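Side-chain contacts in subtilisin-like protein (Prochloron didemni, PDB 3ZXY), which probably acts as a serine endopeptidase of the subtilisin family, this chain being the protease domain of the longer PatA protein: residues 89-94 with 113-118; 108-113 with 216-221; 222-227 with 274-279. The protein carries 1 engineered substitution. All coordinates share one frame; numbering follows the deposited sequence. Where two conformers were deposited one is given.

How the contacts relate
The three contacts run across one subtilisin-type domain. Contact 2 lies at its middle, its centre about 2 Å from that of the chain; contacts 1 and 3 are on opposite sides of it, their centres about 32 Å apart. Gly113 belongs to contacts 1 and 2, since strand 108-111 runs on through it towards strand 115-117. Contacts 2 and 3 share helix 210-230, and Ile108 links them: its CD1 is 3.5 Å from Leu225 CD1. Of the three, contact 2 alone is near the predicted charge relay, the Asn110 side chain lying about 5 Å from that of Asp16 and about 7 Å from that of His51; the third position of the relay is the engineered Ala211.

Contact 1. Residues 89-94 with 113-118; sequences ITQLDL and GGELTD
Gln91 and Glu115 meet through a single pair of polar atoms, and their side chains cross at about a right angle. Gln91 NE2 donates to Glu115 OE1 over 3.0 Å, with an N-H...O angle of 173°. The bond runs in the amide plane of Gln91; the approach to Glu115 is from above the carboxylate plane, and the two planes are 80° apart. Both chains are extended beyond CG. In Glu115 the CG lies opposite the backbone N (chi1 179°), which carries the carboxylate out from the strand to the amide, and OE1 also comes 3.6 Å from Gln91 CG. The other end of the amide is held too, as Gln91 OE1 accepts from Asp123 N; this pair of bonds fixes the flip of the amide. Glu115 OE1 has a second partner in Arg88, a salt bridge. Just before Gln91 the helix start is secured by a capping box: Asp93 N donates to Thr90 OG1 at 3.1 Å, and Thr90 N to Asp93 OD2 at 2.9 Å. The Gln91-Glu115 bond thus ties the capped N-terminus of helix 91-103 to the short antiparallel ribbon of strands 115-117 and 152-154, beside the central parallel sheet of the subtilisin-like α/β fold.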
loop_
_atom_site.group_PDB
_atom_site.type_symbol
_atom_site.label_atom_id
_atom_site.label_comp_id
_atom_site.label_asym_id
_atom_site.label_seq_id
_atom_site.Cartn_x
_atom_site.Cartn_y
_atom_site.Cartn_z
ATOM N N ILE A 89 12.829 -13.230 1.968
ATOM C CA ILE A 89 12.826 -13.086 0.512
ATOM C C ILE A 89 13.765 -11.938 0.147
ATOM O O ILE A 89 14.134 -11.134 0.999
ATOM C CB ILE A 89 11.405 -12.917 -0.062
ATOM C CG1 ILE A 89 10.815 -11.550 0.292
ATOM C CG2 ILE A 89 10.526 -14.060 0.445
ATOM C CD1 ILE A 89 10.291 -10.792 -0.909
ATOM N N THR A 90 14.194 -11.914 -1.112
ATOM C CA THR A 90 15.225 -10.992 -1.571
ATOM C C THR A 90 14.625 -9.839 -2.370
ATOM O O THR A 90 13.446 -9.847 -2.730
ATOM C CB THR A 90 16.220 -11.710 -2.488
ATOM O OG1 THR A 90 15.541 -12.194 -3.652
ATOM C CG2 THR A 90 16.902 -12.897 -1.768
ATOM N N GLN A 91 15.458 -8.843 -2.648
ATOM C CA GLN A 91 15.043 -7.747 -3.524
ATOM C C GLN A 91 14.717 -8.255 -4.927
ATOM O O GLN A 91 13.870 -7.676 -5.601
ATOM C CB GLN A 91 16.119 -6.666 -3.575
ATOM C CG GLN A 91 16.235 -5.904 -2.268
ATOM C CD GLN A 91 17.193 -4.733 -2.354
ATOM O OE1 GLN A 91 17.368 -4.133 -3.427
ATOM N NE2 GLN A 91 17.839 -4.413 -1.237
ATOM N N LEU A 92 15.366 -9.326 -5.361
ATOM C CA LEU A 92 15.048 -9.946 -6.645
ATOM C C LEU A 92 13.645 -10.559 -6.626
ATOM O O LEU A 92 12.904 -10.446 -7.601
ATOM C CB LEU A 92 16.089 -11.010 -7.028
ATOM C CG LEU A 92 15.802 -11.844 -8.290
ATOM C CD1 LEU A 92 15.640 -10.949 -9.523
ATOM C CD2 LEU A 92 16.872 -12.903 -8.535
ATOM N N ASP A 93 13.280 -11.200 -5.516
ATOM C CA ASP A 93 11.926 -11.750 -5.359
ATOM C C ASP A 93 10.874 -10.639 -5.417
ATOM O O ASP A 93 9.801 -10.804 -5.993
ATOM C CB ASP A 93 11.769 -12.502 -4.028
ATOM C CG ASP A 93 12.654 -13.729 -3.922
ATOM O OD1 ASP A 93 12.892 -14.442 -4.937
ATOM O OD2 ASP A 93 13.119 -14.006 -2.789
ATOM N N LEU A 94 11.166 -9.524 -4.765
ATOM C CA LEU A 94 10.310 -8.332 -4.824
ATOM C C LEU A 94 10.181 -7.861 -6.254
ATOM O O LEU A 94 9.079 -7.563 -6.725
ATOM C CB LEU A 94 10.872 -7.167 -3.994
ATOM C CG LEU A 94 10.594 -7.090 -2.498
ATOM C CD1 LEU A 94 11.294 -5.878 -1.894
ATOM C CD2 LEU A 94 9.097 -7.022 -2.293
ATOM N N GLY A 113 6.353 -3.768 2.951
ATOM C CA GLY A 113 7.602 -4.400 3.345
ATOM C C GLY A 113 8.756 -3.684 2.701
ATOM O O GLY A 113 8.561 -2.732 1.956
ATOM N N GLY A 114 9.960 -4.166 2.967
ATOM C CA GLY A 114 11.161 -3.544 2.434
ATOM C C GLY A 114 12.371 -3.987 3.213
ATOM O O GLY A 114 12.295 -4.913 4.025
ATOM N N GLU A 115 13.494 -3.335 2.936
ATOM C CA GLU A 115 14.766 -3.652 3.557
ATOM C C GLU A 115 15.430 -2.345 3.953
ATOM O O GLU A 115 15.431 -1.389 3.183
ATOM C CB GLU A 115 15.671 -4.410 2.564
ATOM C CG GLU A 115 17.042 -4.765 3.106
ATOM C CD GLU A 115 17.737 -5.881 2.348
ATOM O OE1 GLU A 115 17.380 -6.147 1.178
ATOM O OE2 GLU A 115 18.649 -6.509 2.942
ATOM N N LEU A 116 16.025 -2.317 5.138
ATOM C CA LEU A 116 16.790 -1.184 5.602
ATOM C C LEU A 116 18.065 -1.034 4.768
ATOM O O LEU A 116 18.710 -2.035 4.425
ATOM C CB LEU A 116 17.155 -1.397 7.080
ATOM C CG LEU A 116 17.894 -0.298 7.818
ATOM C CD1 LEU A 116 17.041 0.948 7.938
ATOM C CD2 LEU A 116 18.323 -0.821 9.197
ATOM N N THR A 117 18.426 0.223 4.485
ATOM C CA THR A 117 19.571 0.582 3.649
ATOM C C THR A 117 20.366 1.693 4.316
ATOM O O THR A 117 19.906 2.279 5.290
ATOM C CB THR A 117 19.111 1.138 2.296
ATOM O OG1 THR A 117 18.473 2.409 2.506
ATOM C CG2 THR A 117 18.171 0.183 1.615
ATOM N N ASP A 118 21.565 1.976 3.806
ATOM C CA ASP A 118 22.341 3.137 4.259
ATOM C C ASP A 118 21.790 4.464 3.696
ATOM O O ASP A 118 21.652 5.443 4.441
ATOM C CB ASP A 118 23.811 2.998 3.848
ATOM C CG ASP A 118 24.558 1.965 4.661
ATOM O OD1 ASP A 118 24.068 1.572 5.736
ATOM O OD2 ASP A 118 25.659 1.563 4.225
#

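Contact 2. Residues 108-113 with 216-221; sequences IINISG and IVSGVA
A polar pair, Asn110 and Ser218, sits fully buried between sheet and helix at the very middle of the domain. The setting is the core of the subtilisin fold, where helix 210-230 packs on the central parallel sheet; the local axes of 108-111 and 216-221 are 8.9 Å apart and antiparallel, at 172°. Ser218 OG donates to Asn110 OD1 over 2.8 Å, in the carbonyl plane and on a lone pair, with a C=O...O angle of 119°. Ile108 CG2 flanks this pair, 4.0 Å from Ser218 OG. The Asn110 CG points away from its own backbone N (chi1 -176°), which directs the amide at the helix. Its ND2 is used as well, donating to Ser112 OG at 3.0 Å nearly within the amide plane, and Ser112 OG is bonded in turn to the backbone O of the engineered Ala211. The amide therefore bridges the helix and the turn centred on Ser112, close to the predicted catalytic residues. A leucine here would probably take from Ser218 OG its acceptor on the strand and from Ser112 OG the amide donor. Three residues along the helix the chemistry becomes apolar: Ile108 CD1 rests 3.7 Å from Ala221 CB.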
loop_
_atom_site.group_PDB
_atom_site.type_symbol
_atom_site.label_atom_id
_atom_site.label_comp_id
_atom_site.label_asym_id
_atom_site.label_seq_id
_atom_site.Cartn_x
_atom_site.Cartn_y
_atom_site.Cartn_z
ATOM N N ILE A 108 -1.935 0.317 -9.062
ATOM C CA ILE A 108 -1.303 0.555 -7.774
ATOM C C ILE A 108 -0.727 -0.773 -7.315
ATOM O O ILE A 108 -1.362 -1.820 -7.494
ATOM C CB ILE A 108 -2.321 1.062 -6.723
ATOM C CG1 ILE A 108 -2.825 2.451 -7.088
ATOM C CG2 ILE A 108 -1.725 1.067 -5.308
ATOM C CD1 ILE A 108 -4.170 2.760 -6.466
ATOM N N ILE A 109 0.488 -0.718 -6.777
ATOM C CA ILE A 109 1.170 -1.886 -6.198
ATOM C C ILE A 109 1.469 -1.544 -4.740
ATOM O O ILE A 109 2.238 -0.633 -4.454
ATOM C CB ILE A 109 2.460 -2.224 -6.975
ATOM C CG1 ILE A 109 2.120 -2.606 -8.415
ATOM C CG2 ILE A 109 3.227 -3.372 -6.298
ATOM C CD1 ILE A 109 3.332 -2.855 -9.302
ATOM N N ASN A 110 0.820 -2.257 -3.832
ATOM C CA ASN A 110 1.046 -2.085 -2.386
ATOM C C ASN A 110 2.158 -3.021 -1.950
ATOM O O ASN A 110 2.043 -4.234 -2.111
ATOM C CB ASN A 110 -0.244 -2.423 -1.628
ATOM C CG ASN A 110 -0.145 -2.182 -0.127
ATOM O OD1 ASN A 110 -0.596 -1.146 0.364
ATOM N ND2 ASN A 110 0.473 -3.116 0.615
ATOM N N ILE A 111 3.225 -2.460 -1.391
ATOM C CA ILE A 111 4.314 -3.281 -0.822
ATOM C C ILE A 111 4.518 -2.871 0.636
ATOM O O ILE A 111 5.234 -1.915 0.948
ATOM C CB ILE A 111 5.620 -3.128 -1.609
ATOM C CG1 ILE A 111 5.404 -3.474 -3.084
ATOM C CG2 ILE A 111 6.718 -3.999 -0.999
ATOM C CD1 ILE A 111 6.659 -3.404 -3.932
ATOM N N SER A 112 3.875 -3.613 1.520
ATOM C CA SER A 112 3.980 -3.394 2.956
ATOM C C SER A 112 5.197 -4.126 3.472
ATOM O O SER A 112 5.090 -5.040 4.300
ATOM C CB SER A 112 2.739 -3.902 3.667
ATOM O OG SER A 112 1.626 -3.058 3.391
ATOM N N GLY A 113 6.353 -3.768 2.951
ATOM C CA GLY A 113 7.602 -4.400 3.345
ATOM C C GLY A 113 8.756 -3.684 2.701
ATOM O O GLY A 113 8.561 -2.732 1.956
ATOM N N ILE A 216 -3.774 1.659 3.740
ATOM C CA ILE A 216 -4.734 2.747 3.858
ATOM C C ILE A 216 -4.476 3.735 2.732
ATOM O O ILE A 216 -5.399 4.186 2.038
ATOM C CB ILE A 216 -4.677 3.424 5.232
ATOM C CG1 ILE A 216 -5.142 2.429 6.312
ATOM C CG2 ILE A 216 -5.582 4.664 5.241
ATOM C CD1 ILE A 216 -5.032 2.926 7.719
ATOM N N VAL A 217 -3.215 4.094 2.531
ATOM C CA VAL A 217 -2.854 4.987 1.422
ATOM C C VAL A 217 -3.137 4.347 0.060
ATOM O O VAL A 217 -3.668 5.008 -0.834
ATOM C CB VAL A 217 -1.381 5.456 1.541
ATOM C CG1 VAL A 217 -0.947 6.243 0.307
ATOM C CG2 VAL A 217 -1.179 6.253 2.831
ATOM N N SER A 218 -2.821 3.065 -0.121
ATOM C CA SER A 218 -3.127 2.392 -1.386
ATOM C C SER A 218 -4.627 2.424 -1.670
ATOM O O SER A 218 -5.048 2.672 -2.804
ATOM C CB SER A 218 -2.654 0.960 -1.342
ATOM O OG SER A 218 -1.234 0.944 -1.314
ATOM N N GLY A 219 -5.425 2.181 -0.636
ATOM C CA GLY A 219 -6.884 2.242 -0.773
ATOM C C GLY A 219 -7.391 3.611 -1.174
ATOM O O GLY A 219 -8.222 3.739 -2.103
ATOM N N VAL A 220 -6.889 4.645 -0.494
ATOM C CA VAL A 220 -7.275 6.015 -0.837
ATOM C C VAL A 220 -6.842 6.353 -2.270
ATOM O O VAL A 220 -7.612 6.970 -3.035
ATOM C CB VAL A 220 -6.730 7.024 0.183
ATOM C CG1 VAL A 220 -6.947 8.455 -0.321
ATOM C CG2 VAL A 220 -7.392 6.800 1.539
ATOM N N ALA A 221 -5.630 5.958 -2.652
ATOM C CA ALA A 221 -5.144 6.165 -4.026
ATOM C C ALA A 221 -6.082 5.506 -5.024
ATOM O O ALA A 221 -6.379 6.073 -6.074
ATOM C CB ALA A 221 -3.702 5.660 -4.202
#

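Contact 3. Residues 222-227 with 274-279; sequences ALLLSE and TLLKGG
Leu276 carries the contact with Leu224 and Glu227, and a walk along 274-279 shows how the helix presents it. Thr274 lies in the last turns of helix 269-278, its backbone O accepting from Gly278 N at 3.0 Å. Leu276 follows two residues on, pointing at helix 210-230 with CG opposite the backbone N (chi1 -172°), which extends its two methyls towards the partner. CD1 does most of the touching: it lies 3.7 Å from Leu224 CD2 and 3.6 Å from Leu224 O, so it meets both a methyl and the carbonyl oxygen of Leu224. The two leucines slide past each other in opposite directions, while CD2 of Leu276 reaches 4.3 Å from CG of Glu227, the aliphatic part of that acid. Lys277 adds a solvent link at the exposed margin: NZ donates to a water at 2.9 Å, and that water donates, weakly, to Glu227 OE2. The lysine and glutamate charges stand 5.7 Å apart, NZ to OE2, and Glu227 OE2 has a direct salt bridge to Arg230. Gly278 closes the helix, and Gly279 leaves it with a positive phi of 78°, which glycine adopts easily. Direct contact between the segments is thus mainly apolar packing, and the opposite charges, too far apart to touch, are linked at the margin through one water, weakly on the Glu227 side.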
loop_
_atom_site.group_PDB
_atom_site.type_symbol
_atom_site.label_atom_id
_atom_site.label_comp_id
_atom_site.label_asym_id
_atom_site.label_seq_id
_atom_site.Cartn_x
_atom_site.Cartn_y
_atom_site.Cartn_z
ATOM N N ALA A 222 -6.567 4.313 -4.693
ATOM C CA ALA A 222 -7.491 3.606 -5.561
ATOM C C ALA A 222 -8.811 4.360 -5.701
ATOM O O ALA A 222 -9.367 4.432 -6.790
ATOM C CB ALA A 222 -7.713 2.187 -5.049
ATOM N N LEU A 223 -9.302 4.944 -4.615
ATOM C CA LEU A 223 -10.505 5.762 -4.668
ATOM C C LEU A 223 -10.295 7.020 -5.509
ATOM O O LEU A 223 -11.207 7.428 -6.224
ATOM C CB LEU A 223 -10.988 6.131 -3.267
ATOM C CG LEU A 223 -11.433 4.948 -2.404
ATOM C CD1 LEU A 223 -11.869 5.472 -1.049
ATOM C CD2 LEU A 223 -12.568 4.161 -3.064
ATOM N N LEU A 224 -9.116 7.623 -5.433
ATOM C CA LEU A 224 -8.827 8.796 -6.273
ATOM C C LEU A 224 -8.773 8.420 -7.759
ATOM O O LEU A 224 -9.315 9.133 -8.603
ATOM C CB LEU A 224 -7.548 9.486 -5.803
ATOM C CG LEU A 224 -7.684 10.212 -4.461
ATOM C CD1 LEU A 224 -6.297 10.488 -3.882
ATOM C CD2 LEU A 224 -8.474 11.515 -4.620
ATOM N N LEU A 225 -8.144 7.302 -8.095
ATOM C CA LEU A 225 -8.196 6.795 -9.469
ATOM C C LEU A 225 -9.622 6.509 -9.911
ATOM O O LEU A 225 -9.990 6.772 -11.045
ATOM C CB LEU A 225 -7.345 5.532 -9.619
ATOM C CG LEU A 225 -5.840 5.689 -9.475
ATOM C CD1 LEU A 225 -5.192 4.307 -9.410
ATOM C CD2 LEU A 225 -5.294 6.487 -10.650
ATOM N N SER A 226 -10.425 5.947 -9.019
ATOM C CA SER A 226 -11.807 5.632 -9.335
ATOM C C SER A 226 -12.577 6.917 -9.647
ATOM O O SER A 226 -13.413 6.956 -10.560
ATOM C CB SER A 226 -12.439 4.870 -8.178
ATOM O OG SER A 226 -11.801 3.605 -8.014
ATOM N N GLU A 227 -12.266 7.969 -8.901
ATOM C CA GLU A 227 -12.864 9.271 -9.172
ATOM C C GLU A 227 -12.449 9.816 -10.536
ATOM O O GLU A 227 -13.261 10.405 -11.240
ATOM C CB GLU A 227 -12.508 10.253 -8.056
ATOM C CG GLU A 227 -13.480 11.419 -7.970
ATOM C CD GLU A 227 -14.880 10.986 -7.559
ATOM O OE1 GLU A 227 -15.028 9.970 -6.825
ATOM O OE2 GLU A 227 -15.848 11.659 -7.968
ATOM N N THR A 274 -10.626 17.309 -2.930
ATOM C CA THR A 274 -10.941 18.702 -3.320
ATOM C C THR A 274 -10.007 19.186 -4.432
ATOM O O THR A 274 -10.435 19.862 -5.368
ATOM C CB THR A 274 -10.871 19.622 -2.096
ATOM O OG1 THR A 274 -11.922 19.230 -1.199
ATOM C CG2 THR A 274 -11.069 21.114 -2.483
ATOM N N LEU A 275 -8.731 18.849 -4.326
ATOM C CA LEU A 275 -7.748 19.248 -5.343
ATOM C C LEU A 275 -8.021 18.553 -6.663
ATOM O O LEU A 275 -7.972 19.177 -7.704
ATOM C CB LEU A 275 -6.300 18.958 -4.937
ATOM C CG LEU A 275 -5.574 20.003 -4.111
ATOM C CD1 LEU A 275 -4.137 19.538 -3.917
ATOM C CD2 LEU A 275 -5.642 21.380 -4.760
ATOM N N LEU A 276 -8.333 17.266 -6.619
ATOM C CA LEU A 276 -8.675 16.526 -7.834
ATOM C C LEU A 276 -9.903 17.141 -8.498
ATOM O O LEU A 276 -9.903 17.381 -9.707
ATOM C CB LEU A 276 -8.909 15.045 -7.491
ATOM C CG LEU A 276 -9.095 14.068 -8.639
ATOM C CD1 LEU A 276 -8.887 12.653 -8.080
ATOM C CD2 LEU A 276 -10.450 14.228 -9.262
ATOM N N LYS A 277 -10.922 17.425 -7.699
ATOM C CA LYS A 277 -12.181 17.910 -8.241
ATOM C C LYS A 277 -12.060 19.311 -8.821
ATOM O O LYS A 277 -12.747 19.646 -9.793
ATOM C CB LYS A 277 -13.283 17.867 -7.181
ATOM C CG LYS A 277 -13.669 16.434 -6.893
ATOM C CD LYS A 277 -14.408 16.296 -5.571
ATOM C CE LYS A 277 -15.855 16.711 -5.639
ATOM N NZ LYS A 277 -16.533 16.135 -4.446
ATOM N N GLY A 278 -11.204 20.146 -8.231
ATOM C CA GLY A 278 -11.042 21.513 -8.699
ATOM C C GLY A 278 -10.153 21.667 -9.925
ATOM O O GLY A 278 -10.300 22.659 -10.670
ATOM N N GLY A 279 -9.258 20.706 -10.131
ATOM C CA GLY A 279 -8.299 20.764 -11.228
ATOM C C GLY A 279 -7.136 21.699 -10.966
ATOM O O GLY A 279 -6.384 22.003 -11.896
HETATM O O HOH W 1 -16.549 13.436 -5.624
#